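Local coordinates for regulatory protein BLAR1 (Bacillus licheniformis, PDB 1NRF) that probably senses beta-lactam antibiotics through acylation of a serine in this extracellular C-terminal domain and relays the signal across the membrane to the cytoplasm, at residues K66-I79 / M108-Q122. Sequence-based numbering, arbitrary orientation.
Sequences KVFSALLALESGII and MSSSTTWYFQKLDRQ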
loop_
_atom_site.group_PDB
_atom_site.type_symbol
_atom_site.label_atom_id
_atom_site.label_comp_id
_atom_site.label_asym_id
_atom_site.label_seq_id
_atom_site.Cartn_x
_atom_site.Cartn_y
_atom_site.Cartn_z
ATOM N N LYS A 66 4.414 -1.667 3.943
ATOM C CA LYS A 66 5.762 -1.103 4.019
ATOM C C LYS A 66 5.777 0.431 4.141
ATOM O O LYS A 66 6.710 1.015 4.697
ATOM C CB LYS A 66 6.572 -1.526 2.793
ATOM C CG LYS A 66 7.084 -2.961 2.807
ATOM C CD LYS A 66 7.790 -3.244 1.485
ATOM C CE LYS A 66 8.514 -4.574 1.476
ATOM N NZ LYS A 66 7.608 -5.716 1.669
ATOM N N VAL A 67 4.741 1.077 3.616
ATOM C CA VAL A 67 4.623 2.531 3.686
ATOM C C VAL A 67 4.574 2.972 5.150
ATOM O O VAL A 67 5.259 3.915 5.551
ATOM C CB VAL A 67 3.332 3.022 2.963
ATOM C CG1 VAL A 67 3.140 4.512 3.174
ATOM C CG2 VAL A 67 3.417 2.709 1.466
ATOM N N PHE A 68 3.771 2.278 5.944
ATOM C CA PHE A 68 3.640 2.624 7.350
ATOM C C PHE A 68 4.787 2.052 8.165
ATOM O O PHE A 68 5.154 2.599 9.198
ATOM C CB PHE A 68 2.289 2.151 7.890
ATOM C CG PHE A 68 1.120 2.868 7.281
ATOM C CD1 PHE A 68 0.604 2.470 6.051
ATOM C CD2 PHE A 68 0.573 3.979 7.907
ATOM C CE1 PHE A 68 -0.440 3.172 5.451
ATOM C CE2 PHE A 68 -0.472 4.688 7.315
ATOM C CZ PHE A 68 -0.979 4.282 6.083
ATOM N N SER A 69 5.353 0.950 7.693
ATOM C CA SER A 69 6.490 0.347 8.369
ATOM C C SER A 69 7.626 1.367 8.296
ATOM O O SER A 69 8.318 1.626 9.282
ATOM C CB SER A 69 6.913 -0.942 7.657
ATOM O OG SER A 69 8.134 -1.438 8.187
ATOM N N ALA A 70 7.796 1.947 7.111
ATOM C CA ALA A 70 8.834 2.941 6.863
ATOM C C ALA A 70 8.636 4.205 7.701
ATOM O O ALA A 70 9.596 4.803 8.178
ATOM C CB ALA A 70 8.858 3.294 5.379
ATOM N N LEU A 71 7.381 4.600 7.880
ATOM C CA LEU A 71 7.051 5.796 8.645
ATOM C C LEU A 71 7.397 5.637 10.128
ATOM O O LEU A 71 7.889 6.569 10.762
ATOM C CB LEU A 71 5.563 6.114 8.485
ATOM C CG LEU A 71 5.039 7.394 9.140
ATOM C CD1 LEU A 71 5.778 8.626 8.627
ATOM C CD2 LEU A 71 3.557 7.491 8.837
ATOM N N LEU A 72 7.134 4.457 10.679
ATOM C CA LEU A 72 7.438 4.207 12.075
ATOM C C LEU A 72 8.954 4.211 12.239
ATOM O O LEU A 72 9.472 4.793 13.188
ATOM C CB LEU A 72 6.867 2.859 12.526
ATOM C CG LEU A 72 7.273 2.413 13.937
ATOM C CD1 LEU A 72 6.704 3.378 14.969
ATOM C CD2 LEU A 72 6.785 1.002 14.204
ATOM N N ALA A 73 9.657 3.571 11.303
ATOM C CA ALA A 73 11.114 3.496 11.353
ATOM C C ALA A 73 11.761 4.881 11.393
ATOM O O ALA A 73 12.714 5.113 12.144
ATOM C CB ALA A 73 11.635 2.709 10.161
ATOM N N LEU A 74 11.249 5.795 10.579
ATOM C CA LEU A 74 11.769 7.155 10.537
ATOM C C LEU A 74 11.455 7.889 11.845
ATOM O O LEU A 74 12.327 8.513 12.453
ATOM C CB LEU A 74 11.154 7.915 9.357
ATOM C CG LEU A 74 11.577 7.441 7.965
ATOM C CD1 LEU A 74 10.723 8.123 6.898
ATOM C CD2 LEU A 74 13.072 7.741 7.762
ATOM N N GLU A 75 10.199 7.806 12.266
ATOM C CA GLU A 75 9.740 8.448 13.491
ATOM C C GLU A 75 10.506 8.002 14.731
ATOM O O GLU A 75 10.583 8.745 15.710
ATOM C CB GLU A 75 8.250 8.169 13.687
ATOM C CG GLU A 75 7.341 9.136 12.957
ATOM C CD GLU A 75 7.377 10.515 13.580
ATOM O OE1 GLU A 75 7.182 10.604 14.814
ATOM O OE2 GLU A 75 7.594 11.504 12.847
ATOM N N SER A 76 11.058 6.791 14.685
ATOM C CA SER A 76 11.814 6.226 15.801
ATOM C C SER A 76 13.301 6.570 15.748
ATOM O O SER A 76 14.025 6.379 16.723
ATOM C CB SER A 76 11.668 4.702 15.823
ATOM O OG SER A 76 10.405 4.314 16.325
ATOM N N GLY A 77 13.748 7.071 14.604
ATOM C CA GLY A 77 15.146 7.407 14.454
ATOM C C GLY A 77 15.948 6.206 13.990
ATOM O O GLY A 77 17.175 6.277 13.880
ATOM N N ILE A 78 15.262 5.096 13.718
ATOM C CA ILE A 78 15.928 3.876 13.251
ATOM C C ILE A 78 16.650 4.130 11.927
ATOM O O ILE A 78 17.649 3.481 11.623
ATOM C CB ILE A 78 14.921 2.715 13.062
ATOM C CG1 ILE A 78 14.221 2.412 14.388
ATOM C CG2 ILE A 78 15.639 1.471 12.569
ATOM C CD1 ILE A 78 15.165 2.156 15.550
ATOM N N ILE A 79 16.124 5.074 11.147
ATOM C CA ILE A 79 16.703 5.462 9.865
ATOM C C ILE A 79 16.365 6.925 9.625
ATOM O O ILE A 79 15.469 7.472 10.267
ATOM C CB ILE A 79 16.146 4.623 8.677
ATOM C CG1 ILE A 79 14.615 4.626 8.692
ATOM C CG2 ILE A 79 16.670 3.204 8.745
ATOM C CD1 ILE A 79 14.011 3.885 7.537
ATOM N N MET A 108 11.702 -0.172 -1.166
ATOM C CA MET A 108 10.309 0.082 -1.510
ATOM C C MET A 108 10.010 -0.327 -2.945
ATOM O O MET A 108 9.087 -1.106 -3.194
ATOM C CB MET A 108 9.971 1.567 -1.351
ATOM C CG MET A 108 9.515 1.961 0.036
ATOM S SD MET A 108 7.864 1.331 0.517
ATOM C CE MET A 108 7.594 2.385 1.936
ATOM N N SER A 109 10.781 0.217 -3.885
ATOM C CA SER A 109 10.583 -0.084 -5.303
ATOM C C SER A 109 10.640 -1.575 -5.533
ATOM O O SER A 109 9.855 -2.132 -6.294
ATOM C CB SER A 109 11.671 0.563 -6.158
ATOM O OG SER A 109 11.905 1.899 -5.773
ATOM N N SER A 110 11.572 -2.220 -4.850
ATOM C CA SER A 110 11.771 -3.642 -5.009
ATOM C C SER A 110 11.031 -4.511 -3.994
ATOM O O SER A 110 11.020 -5.739 -4.107
ATOM C CB SER A 110 13.271 -3.918 -4.973
ATOM O OG SER A 110 13.917 -3.162 -5.993
ATOM N N SER A 111 10.387 -3.879 -3.020
ATOM C CA SER A 111 9.678 -4.635 -1.999
ATOM C C SER A 111 10.656 -5.615 -1.359
ATOM O O SER A 111 10.309 -6.765 -1.085
ATOM C CB SER A 111 8.503 -5.414 -2.606
ATOM O OG SER A 111 7.475 -4.544 -3.036
ATOM N N THR A 112 11.888 -5.161 -1.152
ATOM C CA THR A 112 12.904 -5.996 -0.525
ATOM C C THR A 112 12.427 -6.168 0.898
ATOM O O THR A 112 12.675 -5.331 1.760
ATOM C CB THR A 112 14.278 -5.314 -0.538
ATOM O OG1 THR A 112 14.707 -5.149 -1.896
ATOM C CG2 THR A 112 15.299 -6.155 0.216
ATOM N N THR A 113 11.719 -7.266 1.116
ATOM C CA THR A 113 11.137 -7.591 2.405
ATOM C C THR A 113 12.090 -7.616 3.582
ATOM O O THR A 113 11.762 -7.064 4.632
ATOM C CB THR A 113 10.397 -8.938 2.328
ATOM O OG1 THR A 113 9.338 -8.835 1.364
ATOM C CG2 THR A 113 9.800 -9.303 3.680
ATOM N N TRP A 114 13.265 -8.233 3.422
ATOM C CA TRP A 114 14.205 -8.313 4.541
ATOM C C TRP A 114 14.577 -6.958 5.128
ATOM O O TRP A 114 14.820 -6.846 6.328
ATOM C CB TRP A 114 15.481 -9.092 4.158
ATOM C CG TRP A 114 16.390 -8.463 3.117
ATOM C CD1 TRP A 114 16.513 -8.836 1.812
ATOM C CD2 TRP A 114 17.361 -7.427 3.331
ATOM N NE1 TRP A 114 17.505 -8.111 1.204
ATOM C CE2 TRP A 114 18.044 -7.240 2.114
ATOM C CE3 TRP A 114 17.724 -6.644 4.438
ATOM C CZ2 TRP A 114 19.076 -6.300 1.966
ATOM C CZ3 TRP A 114 18.754 -5.706 4.292
ATOM C CH2 TRP A 114 19.416 -5.547 3.062
ATOM N N TYR A 115 14.595 -5.928 4.289
ATOM C CA TYR A 115 14.942 -4.578 4.738
ATOM C C TYR A 115 13.985 -4.043 5.804
ATOM O O TYR A 115 14.414 -3.555 6.849
ATOM C CB TYR A 115 14.961 -3.622 3.544
ATOM C CG TYR A 115 15.325 -2.199 3.898
ATOM C CD1 TYR A 115 14.405 -1.354 4.512
ATOM C CD2 TYR A 115 16.606 -1.703 3.631
ATOM C CE1 TYR A 115 14.754 -0.055 4.852
ATOM C CE2 TYR A 115 16.961 -0.410 3.964
ATOM C CZ TYR A 115 16.037 0.408 4.572
ATOM O OH TYR A 115 16.389 1.696 4.897
ATOM N N PHE A 116 12.689 -4.123 5.527
ATOM C CA PHE A 116 11.687 -3.639 6.467
ATOM C C PHE A 116 11.534 -4.590 7.644
ATOM O O PHE A 116 11.235 -4.164 8.760
ATOM C CB PHE A 116 10.346 -3.419 5.750
ATOM C CG PHE A 116 10.421 -2.388 4.653
ATOM C CD1 PHE A 116 10.861 -2.739 3.373
ATOM C CD2 PHE A 116 10.154 -1.045 4.924
ATOM C CE1 PHE A 116 11.044 -1.762 2.386
ATOM C CE2 PHE A 116 10.333 -0.064 3.946
ATOM C CZ PHE A 116 10.781 -0.423 2.675
ATOM N N GLN A 117 11.762 -5.875 7.396
ATOM C CA GLN A 117 11.676 -6.882 8.448
ATOM C C GLN A 117 12.727 -6.610 9.524
ATOM O O GLN A 117 12.419 -6.571 10.716
ATOM C CB GLN A 117 11.895 -8.273 7.855
ATOM C CG GLN A 117 10.665 -9.162 7.875
ATOM C CD GLN A 117 10.851 -10.423 7.053
ATOM O OE1 GLN A 117 10.108 -11.393 7.206
ATOM N NE2 GLN A 117 11.837 -10.411 6.165
ATOM N N LYS A 118 13.971 -6.423 9.102
ATOM C CA LYS A 118 15.034 -6.158 10.053
ATOM C C LYS A 118 14.818 -4.775 10.646
ATOM O O LYS A 118 15.436 -4.408 11.647
ATOM C CB LYS A 118 16.404 -6.261 9.369
ATOM C CG LYS A 118 16.675 -7.650 8.747
ATOM C CD LYS A 118 18.175 -8.014 8.669
ATOM C CE LYS A 118 18.971 -7.131 7.709
ATOM N NZ LYS A 118 20.407 -7.557 7.586
ATOM N N LEU A 119 13.917 -4.021 10.026
ATOM C CA LEU A 119 13.583 -2.674 10.476
ATOM C C LEU A 119 12.522 -2.801 11.567
ATOM O O LEU A 119 12.553 -2.083 12.566
ATOM C CB LEU A 119 13.039 -1.862 9.297
ATOM C CG LEU A 119 13.454 -0.401 9.092
ATOM C CD1 LEU A 119 14.961 -0.253 9.199
ATOM C CD2 LEU A 119 12.968 0.063 7.725
ATOM N N ASP A 120 11.593 -3.736 11.368
ATOM C CA ASP A 120 10.509 -3.990 12.318
ATOM C C ASP A 120 11.023 -4.682 13.581
ATOM O O ASP A 120 10.480 -4.489 14.669
ATOM C CB ASP A 120 9.417 -4.862 11.667
ATOM C CG ASP A 120 8.462 -4.060 10.775
ATOM O OD1 ASP A 120 8.727 -2.865 10.519
ATOM O OD2 ASP A 120 7.441 -4.633 10.325
ATOM N N ARG A 121 12.067 -5.492 13.424
ATOM C CA ARG A 121 12.661 -6.214 14.546
ATOM C C ARG A 121 13.435 -5.289 15.478
ATOM O O ARG A 121 13.546 -5.554 16.677
ATOM C CB ARG A 121 13.589 -7.319 14.028
ATOM C CG ARG A 121 12.860 -8.479 13.350
ATOM C CD ARG A 121 13.721 -9.137 12.281
ATOM N NE ARG A 121 13.095 -10.329 11.707
ATOM C CZ ARG A 121 13.526 -10.939 10.606
ATOM N NH1 ARG A 121 14.580 -10.462 9.955
ATOM N NH2 ARG A 121 12.924 -12.039 10.171
ATOM N N GLN A 122 13.967 -4.199 14.928
ATOM C CA GLN A 122 14.728 -3.253 15.728
ATOM C C GLN A 122 13.768 -2.482 16.634
ATOM O O GLN A 122 14.109 -2.116 17.763
ATOM C CB GLN A 122 15.502 -2.286 14.819
ATOM C CG GLN A 122 16.680 -1.587 15.503
ATOM C CD GLN A 122 17.524 -0.724 14.552
ATOM O OE1 GLN A 122 17.856 -1.140 13.433
ATOM N NE2 GLN A 122 17.887 0.475 15.007
#
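Lys-66 runs across one face of the Phe-116 ring, its CG 3.9 Å from the ring centroid in a CH-pi contact; CD lies over the face near CD1, and CE passes beyond the rim beside Phe-116 CD1, against Ser-111 CA. A long aliphatic chain suits this place: it lies on the aromatic surface yet carries NZ on to hydrogen-bond Ser-63, the probable acyl-ester serine, in what fits an SxxK motif. Tyr-115 backs the opposite face of the ring, and small Ala-70 fits at its edge, CB 3.9 Å from CE2. Met-108, its unbranched chain bent at chi2 (-70°), lays CE against Val-67 and Ala-70 CB (3.8 Å). One turn on from Lys-66, Ser-69 OG donates to Asp-120 OD1 (2.8 Å), on the syn side and 25° out of the carboxylate plane; OD2 is hydrogen-bonded to Tyr-148 OH, so both oxygens of this buried carboxylate are held. Ala-73, lacking bulk, admits Leu-119, whose CD1 also meets Ile-78 CG2 at 3.8 Å. Helices 66-76 and 113-122 cross at 46° in the transpeptidase-type fold shared with penicillin-binding proteins and beta-lactamases; Val-67 faces helix 177-187, Leu-72 helix 125-134, and Ser-111 OG is hydrogen-bonded to Lys-200 NZ of strand 195-205.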